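Local coordinates for uncharacterized protein (Bombyx mori, PDB 5AZ0) that is an aldo-keto reductase of the silkworm and probably reduces carbonyl compounds to alcohols with a nicotinamide cofactor, at residues 196-208 with 302-314. Numbering follows the deposited sequence.
With ACT (acetate ion), chain G; ACT (acetate ion), chain J; ACT (acetate ion), chain D; EDO (1,2-ethanediol), chain C.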
ATOM      1  N   ASN A 196       1.851  -7.002   5.371  1.00 18.10           N
ATOM      2  CA  ASN A 196       1.008  -7.476   4.269  1.00 19.70           C
ATOM      3  C   ASN A 196       0.232  -6.305   3.902  1.00 17.72           C
ATOM      4  O   ASN A 196      -0.559  -5.760   4.725  1.00 18.93           O
ATOM      5  CB  ASN A 196       0.069  -8.624   4.699  1.00 23.16           C
ATOM      6  CG  ASN A 196      -0.710  -9.251   3.529  1.00 23.95           C
ATOM      7  OD1 ASN A 196      -0.376  -9.071   2.369  1.00 24.83           O
ATOM      8  ND2 ASN A 196      -1.759  -9.999   3.858  1.00 23.56           N
ATOM      9  N   GLN A 197       0.461  -5.840   2.686  1.00 18.84           N
ATOM     10  CA  GLN A 197      -0.264  -4.671   2.138  1.00 20.10           C
ATOM     11  C   GLN A 197      -1.400  -5.133   1.283  1.00 20.46           C
ATOM     12  O   GLN A 197      -1.174  -5.799   0.267  1.00 21.50           O
ATOM     13  CB  GLN A 197       0.657  -3.695   1.351  1.00 20.21           C
ATOM     14  CG  GLN A 197      -0.096  -2.507   0.829  1.00 21.90           C
ATOM     15  CD  GLN A 197       0.772  -1.436   0.105  1.00 24.67           C
ATOM     16  OE1 GLN A 197       0.412  -0.998  -0.947  1.00 27.65           O
ATOM     17  NE2 GLN A 197       1.828  -0.965   0.735  1.00 23.88           N
ATOM     18  N   ILE A 198      -2.617  -4.701   1.657  1.00 22.16           N
ATOM     19  CA  ILE A 198      -3.849  -5.205   1.059  1.00 21.98           C
ATOM     20  C   ILE A 198      -4.888  -4.124   1.005  1.00 22.40           C
ATOM     21  O   ILE A 198      -4.783  -3.109   1.677  1.00 22.98           O
ATOM     22  CB  ILE A 198      -4.474  -6.354   1.906  1.00 23.09           C
ATOM     23  CG1 ILE A 198      -4.557  -5.947   3.390  1.00 24.58           C
ATOM     24  CG2 ILE A 198      -3.690  -7.606   1.726  1.00 22.32           C
ATOM     25  CD1 ILE A 198      -5.225  -6.927   4.292  1.00 27.41           C
ATOM     26  N   GLU A 199      -5.954  -4.360   0.255  1.00 24.55           N
ATOM     27  CA  GLU A 199      -7.122  -3.460   0.365  1.00 24.43           C
ATOM     28  C   GLU A 199      -7.855  -3.613   1.670  1.00 25.54           C
ATOM     29  O   GLU A 199      -8.240  -4.717   2.035  1.00 24.08           O
ATOM     30  CB  GLU A 199      -8.095  -3.703  -0.771  1.00 24.07           C
ATOM     31  CG  GLU A 199      -9.323  -2.761  -0.735  1.00 25.42           C
ATOM     32  CD  GLU A 199     -10.369  -3.085  -1.860  1.00 27.40           C
ATOM     33  OE1 GLU A 199     -10.048  -3.805  -2.854  1.00 26.56           O
ATOM     34  OE2 GLU A 199     -11.531  -2.665  -1.703  1.00 30.07           O
ATOM     35  N   VAL A 200      -8.002  -2.503   2.391  1.00 27.37           N
ATOM     36  CA  VAL A 200      -8.890  -2.414   3.548  1.00 24.36           C
ATOM     37  C   VAL A 200      -9.591  -1.080   3.470  1.00 26.41           C
ATOM     38  O   VAL A 200      -8.981  -0.038   3.199  1.00 25.63           O
ATOM     39  CB  VAL A 200      -8.178  -2.482   4.886  1.00 25.79           C
ATOM     40  CG1 VAL A 200      -9.167  -2.929   5.998  1.00 25.66           C
ATOM     41  CG2 VAL A 200      -7.021  -3.468   4.838  1.00 25.69           C
ATOM     42  N   ASN A 201     -10.891  -1.121   3.689  1.00 29.25           N
ATOM     43  CA  ASN A 201     -11.796   0.066   3.689  1.00 28.44           C
ATOM     44  C   ASN A 201     -13.140  -0.294   4.431  1.00 30.96           C
ATOM     45  O   ASN A 201     -13.232  -1.329   5.117  1.00 28.40           O
ATOM     46  CB  ASN A 201     -11.980   0.587   2.251  1.00 27.74           C
ATOM     47  CG  ASN A 201     -12.431  -0.508   1.308  1.00 30.55           C
ATOM     48  OD1 ASN A 201     -13.525  -1.099   1.503  1.00 30.20           O
ATOM     49  ND2 ASN A 201     -11.654  -0.754   0.243  1.00 26.53           N
ATOM     50  N   LEU A 202     -14.111   0.618   4.446  1.00 33.03           N
ATOM     51  CA  LEU A 202     -15.304   0.401   5.265  1.00 31.92           C
ATOM     52  C   LEU A 202     -16.204  -0.782   4.753  1.00 31.68           C
ATOM     53  O   LEU A 202     -16.832  -1.427   5.553  1.00 31.57           O
ATOM     54  CB  LEU A 202     -16.056   1.696   5.455  1.00 32.77           C
ATOM     55  CG  LEU A 202     -15.316   2.704   6.293  1.00 28.79           C
ATOM     56  CD1 LEU A 202     -15.977   4.050   6.113  1.00 30.74           C
ATOM     57  CD2 LEU A 202     -15.267   2.307   7.774  1.00 32.68           C
ATOM     58  N   ASN A 203     -16.174  -1.062   3.458  1.00 29.59           N
ATOM     59  CA  ASN A 203     -16.886  -2.149   2.850  1.00 29.52           C
ATOM     60  C   ASN A 203     -16.136  -3.459   2.809  1.00 35.44           C
ATOM     61  O   ASN A 203     -16.803  -4.505   2.668  1.00 32.25           O
ATOM     62  CB  ASN A 203     -17.284  -1.806   1.407  1.00 29.67           C
ATOM     63  CG  ASN A 203     -18.215  -0.596   1.331  1.00 34.77           C
ATOM     64  OD1 ASN A 203     -18.110   0.227   0.449  1.00 39.28           O
ATOM     65  ND2 ASN A 203     -19.103  -0.475   2.293  1.00 32.98           N
ATOM     66  N   LEU A 204     -14.773  -3.410   2.863  1.00 30.92           N
ATOM     67  CA  LEU A 204     -13.940  -4.596   2.879  1.00 27.54           C
ATOM     68  C   LEU A 204     -13.037  -4.591   4.097  1.00 30.95           C
ATOM     69  O   LEU A 204     -11.847  -4.215   4.037  1.00 31.75           O
ATOM     70  CB  LEU A 204     -13.121  -4.675   1.622  1.00 28.41           C
ATOM     71  CG  LEU A 204     -12.408  -6.005   1.324  1.00 30.40           C
ATOM     72  CD1 LEU A 204     -13.411  -7.023   0.796  1.00 32.88           C
ATOM     73  CD2 LEU A 204     -11.274  -5.832   0.281  1.00 32.79           C
ATOM     74  N   SER A 205     -13.573  -5.020   5.215  1.00 27.59           N
ATOM     75  CA  SER A 205     -12.815  -4.960   6.463  1.00 30.79           C
ATOM     76  C   SER A 205     -11.662  -5.943   6.562  1.00 27.54           C
ATOM     77  O   SER A 205     -10.799  -5.725   7.392  1.00 31.04           O
ATOM     78  CB  SER A 205     -13.739  -5.249   7.669  1.00 32.08           C
ATOM     79  OG  SER A 205     -14.041  -6.657   7.716  1.00 34.96           O
ATOM     80  N   GLN A 206     -11.736  -7.078   5.858  1.00 28.90           N
ATOM     81  CA  GLN A 206     -10.783  -8.221   5.966  1.00 31.96           C
ATOM     82  C   GLN A 206     -10.461  -8.610   7.397  1.00 31.34           C
ATOM     83  O   GLN A 206      -9.296  -8.823   7.789  1.00 29.90           O
ATOM     84  CB  GLN A 206      -9.512  -7.959   5.121  1.00 35.04           C
ATOM     85  CG  GLN A 206      -9.919  -7.589   3.716  1.00 35.99           C
ATOM     86  CD  GLN A 206      -9.109  -8.240   2.665  1.00 37.19           C
ATOM     87  OE1 GLN A 206      -9.105  -9.463   2.543  1.00 49.14           O
ATOM     88  NE2 GLN A 206      -8.432  -7.437   1.861  1.00 33.51           N
ATOM     89  N   ALA A 207     -11.517  -8.692   8.199  1.00 25.15           N
ATOM     90  CA  ALA A 207     -11.334  -8.914   9.607  1.00 26.30           C
ATOM     91  C   ALA A 207     -10.513 -10.145   9.929  1.00 24.06           C
ATOM     92  O   ALA A 207      -9.586 -10.077  10.737  1.00 26.33           O
ATOM     93  CB  ALA A 207     -12.704  -8.933  10.379  1.00 26.56           C
ATOM     94  N   ASP A 208     -10.805 -11.268   9.311  1.00 25.73           N
ATOM     95  CA  ASP A 208     -10.044 -12.496   9.639  1.00 29.54           C
ATOM     96  C   ASP A 208      -8.586 -12.347   9.196  1.00 27.91           C
ATOM     97  O   ASP A 208      -7.687 -12.751   9.910  1.00 24.85           O
ATOM     98  CB  ASP A 208     -10.638 -13.761   8.957  1.00 28.25           C
ATOM     99  CG  ASP A 208     -11.976 -14.213   9.590  1.00 34.17           C
ATOM    100  OD1 ASP A 208     -12.374 -13.675  10.610  1.00 30.13           O
ATOM    101  OD2 ASP A 208     -12.663 -15.062   8.998  1.00 40.83           O
ATOM    102  N   THR A 302     -21.158   1.265  14.511  1.00 33.44           N
ATOM    103  CA  THR A 302     -21.792   1.805  13.289  1.00 32.99           C
ATOM    104  C   THR A 302     -20.915   1.626  12.044  1.00 36.31           C
ATOM    105  O   THR A 302     -21.382   1.163  10.927  1.00 29.97           O
ATOM    106  CB  THR A 302     -22.138   3.327  13.479  1.00 39.36           C
ATOM    107  OG1 THR A 302     -22.972   3.531  14.651  1.00 42.45           O
ATOM    108  CG2 THR A 302     -22.831   3.882  12.297  1.00 37.12           C
ATOM    109  N   LEU A 303     -19.641   2.013  12.206  1.00 32.81           N
ATOM    110  CA  LEU A 303     -18.736   1.968  11.055  1.00 35.24           C
ATOM    111  C   LEU A 303     -18.540   0.512  10.619  1.00 30.43           C
ATOM    112  O   LEU A 303     -18.502   0.208   9.447  1.00 29.18           O
ATOM    113  CB  LEU A 303     -17.408   2.607  11.412  1.00 34.20           C
ATOM    114  CG  LEU A 303     -17.469   4.118  11.586  1.00 32.59           C
ATOM    115  CD1 LEU A 303     -16.346   4.649  12.418  1.00 33.66           C
ATOM    116  CD2 LEU A 303     -17.511   4.778  10.238  1.00 31.09           C
ATOM    117  N   ALA A 304     -18.463  -0.394  11.585  1.00 32.62           N
ATOM    118  CA  ALA A 304     -18.382  -1.821  11.274  1.00 30.81           C
ATOM    119  C   ALA A 304     -19.557  -2.314  10.492  1.00 32.66           C
ATOM    120  O   ALA A 304     -19.387  -3.321   9.809  1.00 33.63           O
ATOM    121  CB  ALA A 304     -18.222  -2.654  12.529  1.00 33.22           C
ATOM    122  N   GLN A 305     -20.731  -1.644  10.544  1.00 35.40           N
ATOM    123  CA  GLN A 305     -21.900  -2.142   9.776  1.00 38.97           C
ATOM    124  C   GLN A 305     -21.758  -1.954   8.311  1.00 38.57           C
ATOM    125  O   GLN A 305     -22.480  -2.615   7.538  1.00 34.02           O
ATOM    126  CB  GLN A 305     -23.261  -1.548  10.188  1.00 42.38           C
ATOM    127  CG  GLN A 305     -23.711  -1.955  11.577  1.00 47.45           C
ATOM    128  CD  GLN A 305     -24.907  -1.105  12.054  1.00 55.76           C
ATOM    129  OE1 GLN A 305     -24.739  -0.073  12.686  1.00 53.02           O
ATOM    130  NE2 GLN A 305     -26.110  -1.531  11.717  1.00 62.23           N
ATOM    131  N   PHE A 306     -20.845  -1.087   7.878  1.00 35.28           N
ATOM    132  CA  PHE A 306     -20.659  -0.949   6.423  1.00 32.59           C
ATOM    133  C   PHE A 306     -19.988  -2.135   5.739  1.00 30.44           C
ATOM    134  O   PHE A 306     -19.995  -2.223   4.521  1.00 33.78           O
ATOM    135  CB  PHE A 306     -19.884   0.325   6.151  1.00 38.66           C
ATOM    136  CG  PHE A 306     -20.669   1.583   6.406  1.00 34.55           C
ATOM    137  CD1 PHE A 306     -21.799   1.881   5.619  1.00 36.74           C
ATOM    138  CD2 PHE A 306     -20.255   2.497   7.378  1.00 41.58           C
ATOM    139  CE1 PHE A 306     -22.536   3.044   5.815  1.00 35.58           C
ATOM    140  CE2 PHE A 306     -20.976   3.685   7.578  1.00 40.49           C
ATOM    141  CZ  PHE A 306     -22.124   3.946   6.794  1.00 39.48           C
ATOM    142  N   ASP A 307     -19.363  -3.017   6.505  1.00 28.61           N
ATOM    143  CA  ASP A 307     -18.611  -4.141   5.944  1.00 33.44           C
ATOM    144  C   ASP A 307     -19.532  -5.123   5.198  1.00 34.92           C
ATOM    145  O   ASP A 307     -20.474  -5.585   5.796  1.00 40.41           O
ATOM    146  CB  ASP A 307     -17.953  -4.912   7.083  1.00 30.55           C
ATOM    147  CG  ASP A 307     -16.983  -6.000   6.587  1.00 35.23           C
ATOM    148  OD1 ASP A 307     -16.455  -5.951   5.471  1.00 34.05           O
ATOM    149  OD2 ASP A 307     -16.708  -6.890   7.371  1.00 40.46           O
ATOM    150  N   ASN A 308     -19.282  -5.408   3.925  1.00 34.42           N
ATOM    151  CA  ASN A 308     -20.143  -6.281   3.141  1.00 37.03           C
ATOM    152  C   ASN A 308     -19.409  -7.076   2.081  1.00 40.77           C
ATOM    153  O   ASN A 308     -20.035  -7.607   1.160  1.00 38.56           O
ATOM    154  CB  ASN A 308     -21.185  -5.415   2.448  1.00 41.62           C
ATOM    155  CG  ASN A 308     -20.536  -4.407   1.523  1.00 47.17           C
ATOM    156  OD1 ASN A 308     -19.384  -4.535   1.202  1.00 43.38           O
ATOM    157  ND2 ASN A 308     -21.266  -3.405   1.117  1.00 50.14           N
ATOM    158  N   GLY A 309     -18.081  -7.134   2.159  1.00 38.93           N
ATOM    159  CA  GLY A 309     -17.332  -7.912   1.222  1.00 34.58           C
ATOM    160  C   GLY A 309     -17.123  -7.316  -0.162  1.00 33.10           C
ATOM    161  O   GLY A 309     -16.497  -7.971  -0.978  1.00 33.32           O
ATOM    162  N   PHE A 310     -17.555  -6.091  -0.416  1.00 30.12           N
ATOM    163  CA  PHE A 310     -17.359  -5.454  -1.731  1.00 32.98           C
ATOM    164  C   PHE A 310     -15.869  -5.012  -1.932  1.00 34.50           C
ATOM    165  O   PHE A 310     -15.360  -4.157  -1.198  1.00 29.93           O
ATOM    166  CB  PHE A 310     -18.256  -4.205  -1.840  1.00 33.80           C
ATOM    167  CG  PHE A 310     -18.251  -3.590  -3.214  1.00 39.46           C
ATOM    168  CD1 PHE A 310     -17.271  -2.660  -3.586  1.00 45.07           C
ATOM    169  CD2 PHE A 310     -19.225  -3.949  -4.164  1.00 45.93           C
ATOM    170  CE1 PHE A 310     -17.226  -2.145  -4.897  1.00 48.36           C
ATOM    171  CE2 PHE A 310     -19.203  -3.422  -5.470  1.00 48.68           C
ATOM    172  CZ  PHE A 310     -18.206  -2.520  -5.840  1.00 49.00           C
ATOM    173  N   ARG A 311     -15.198  -5.594  -2.909  1.00 34.80           N
ATOM    174  CA  ARG A 311     -13.771  -5.414  -3.125  1.00 33.82           C
ATOM    175  C   ARG A 311     -13.601  -4.412  -4.281  1.00 34.39           C
ATOM    176  O   ARG A 311     -14.028  -4.654  -5.407  1.00 36.80           O
ATOM    177  CB  ARG A 311     -13.161  -6.755  -3.457  1.00 32.91           C
ATOM    178  CG  ARG A 311     -11.661  -6.693  -3.587  1.00 31.73           C
ATOM    179  CD  ARG A 311     -11.142  -8.036  -3.963  1.00 31.96           C
ATOM    180  NE  ARG A 311     -11.208  -8.974  -2.854  1.00 33.00           N
ATOM    181  CZ  ARG A 311     -10.363  -9.013  -1.824  1.00 34.84           C
ATOM    182  NH1 ARG A 311      -9.335  -8.132  -1.720  1.00 32.40           N
ATOM    183  NH2 ARG A 311     -10.543  -9.949  -0.867  1.00 34.72           N
ATOM    184  N   THR A 312     -13.059  -3.252  -3.952  1.00 34.55           N
ATOM    185  CA  THR A 312     -12.804  -2.178  -4.929  1.00 37.14           C
ATOM    186  C   THR A 312     -11.816  -2.597  -6.006  1.00 36.73           C
ATOM    187  O   THR A 312     -12.001  -2.245  -7.146  1.00 39.21           O
ATOM    188  CB  THR A 312     -12.300  -0.935  -4.198  1.00 37.48           C
ATOM    189  OG1 THR A 312     -13.300  -0.507  -3.246  1.00 38.46           O
ATOM    190  CG2 THR A 312     -11.964   0.167  -5.178  1.00 36.32           C
ATOM    191  N   VAL A 313     -10.788  -3.385  -5.642  1.00 35.91           N
ATOM    192  CA  VAL A 313      -9.687  -3.762  -6.588  1.00 36.09           C
ATOM    193  C   VAL A 313      -9.661  -5.271  -6.842  1.00 32.02           C
ATOM    194  O   VAL A 313      -9.208  -6.046  -5.998  1.00 32.47           O
ATOM    195  CB  VAL A 313      -8.290  -3.266  -6.068  1.00 36.41           C
ATOM    196  CG1 VAL A 313      -7.155  -3.724  -6.987  1.00 37.61           C
ATOM    197  CG2 VAL A 313      -8.264  -1.743  -5.920  1.00 33.29           C
ATOM    198  N   ARG A 314     -10.181  -5.693  -7.987  1.00 36.31           N
ATOM    199  CA  ARG A 314     -10.404  -7.130  -8.255  1.00 35.59           C
ATOM    200  C   ARG A 314     -10.043  -7.353  -9.688  1.00 35.82           C
ATOM    201  O   ARG A 314     -10.835  -7.194 -10.591  1.00 35.28           O
ATOM    202  CB  ARG A 314     -11.844  -7.581  -7.949  1.00 35.77           C
ATOM    203  CG  ARG A 314     -12.065  -9.098  -8.150  1.00 39.10           C
ATOM    204  CD  ARG A 314     -13.549  -9.517  -8.027  1.00 41.48           C
ATOM    205  NE  ARG A 314     -14.049  -9.324  -6.666  1.00 45.29           N
ATOM    206  CZ  ARG A 314     -13.956 -10.195  -5.666  1.00 41.47           C
ATOM    207  NH1 ARG A 314     -13.395 -11.378  -5.837  1.00 48.37           N
ATOM    208  NH2 ARG A 314     -14.472  -9.886  -4.486  1.00 40.94           N
TER
HETATM  209  C   ACT G 406     -16.370  -7.107  -5.778  1.00 58.79           C
HETATM  210  O   ACT G 406     -16.478  -7.741  -4.669  1.00 43.88           O
HETATM  211  OXT ACT G 406     -15.437  -7.167  -6.637  1.00 59.67           O
HETATM  212  CH3 ACT G 406     -17.407  -6.127  -6.105  1.00 58.28           C
HETATM  213  C   ACT J 409     -13.563 -10.873   6.939  0.80 38.26           C
HETATM  214  O   ACT J 409     -13.080 -11.673   7.742  0.80 36.95           O
HETATM  215  OXT ACT J 409     -12.991 -10.768   5.861  0.80 44.67           O
HETATM  216  CH3 ACT J 409     -14.742  -9.969   7.228  0.80 38.57           C
HETATM  217  C   ACT D 403      -6.443 -10.201   0.177  0.80 45.77           C
HETATM  218  O   ACT D 403      -6.861  -8.962  -0.070  0.80 45.85           O
HETATM  219  OXT ACT D 403      -5.241 -10.592   0.212  0.80 35.22           O
HETATM  220  CH3 ACT D 403      -7.356 -11.361   0.453  0.80 35.68           C
HETATM  221  C1  EDO C 402     -14.757  -6.025  11.908  1.00 46.09           C
HETATM  222  O1  EDO C 402     -13.554  -5.367  12.391  1.00 53.59           O
HETATM  223  C2  EDO C 402     -15.273  -4.990  10.916  1.00 42.81           C
HETATM  224  O2  EDO C 402     -16.284  -5.464  10.036  1.00 54.90           O
HETATM  225  O   HOH W   1      -8.260  -6.060  -3.291  1.00 24.71           O
HETATM  226  O   HOH W   2     -14.439  -1.706  -1.000  1.00 28.46           O
HETATM  227  O   HOH W   3     -16.615  -1.556   8.113  1.00 28.91           O
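E199 OE2 takes two hydrogen bonds. T312 N reaches the syn lone pair of E199 OE2 at 2.8 Å. N201 ND2 uses the anti lone pair, and S224 O is a second acceptor for that amide nitrogen. The other carboxylate oxygen, E199 OE1, receives V313 N at 2.9 Å, with the donor 34° out of the carboxylate plane. The side chain is fully extended, with CG opposite the backbone N (chi1 -178°), which carries the carboxylate out to the two amides. With an alanine here, T312 N and V313 N would probably lose their carboxylate acceptor and N201 ND2 one of its acceptors. Beside the glutamate, L204 CD2 lies over one face of the R311 guanidinium, 3.6 Å from NH1. F326 makes a cation-pi contact with the same arginine. The protein is a TIM barrel of the aldo-keto reductase family. Here the loop from barrel strand 195-199 to helix 207-215 meets the chain that follows helix 297-304. Further along, N203 O accepts a nearly straight bond from N308 N (2.9 Å, 171°) and a weak one from G309 N. N203 ND2 donates to F306 O at 3.0 Å and also to E240 O. D307 OD2 receives S205 OG at 2.7 Å, while S205 N binds D307 OD1; both donors stand well above the carboxylate plane.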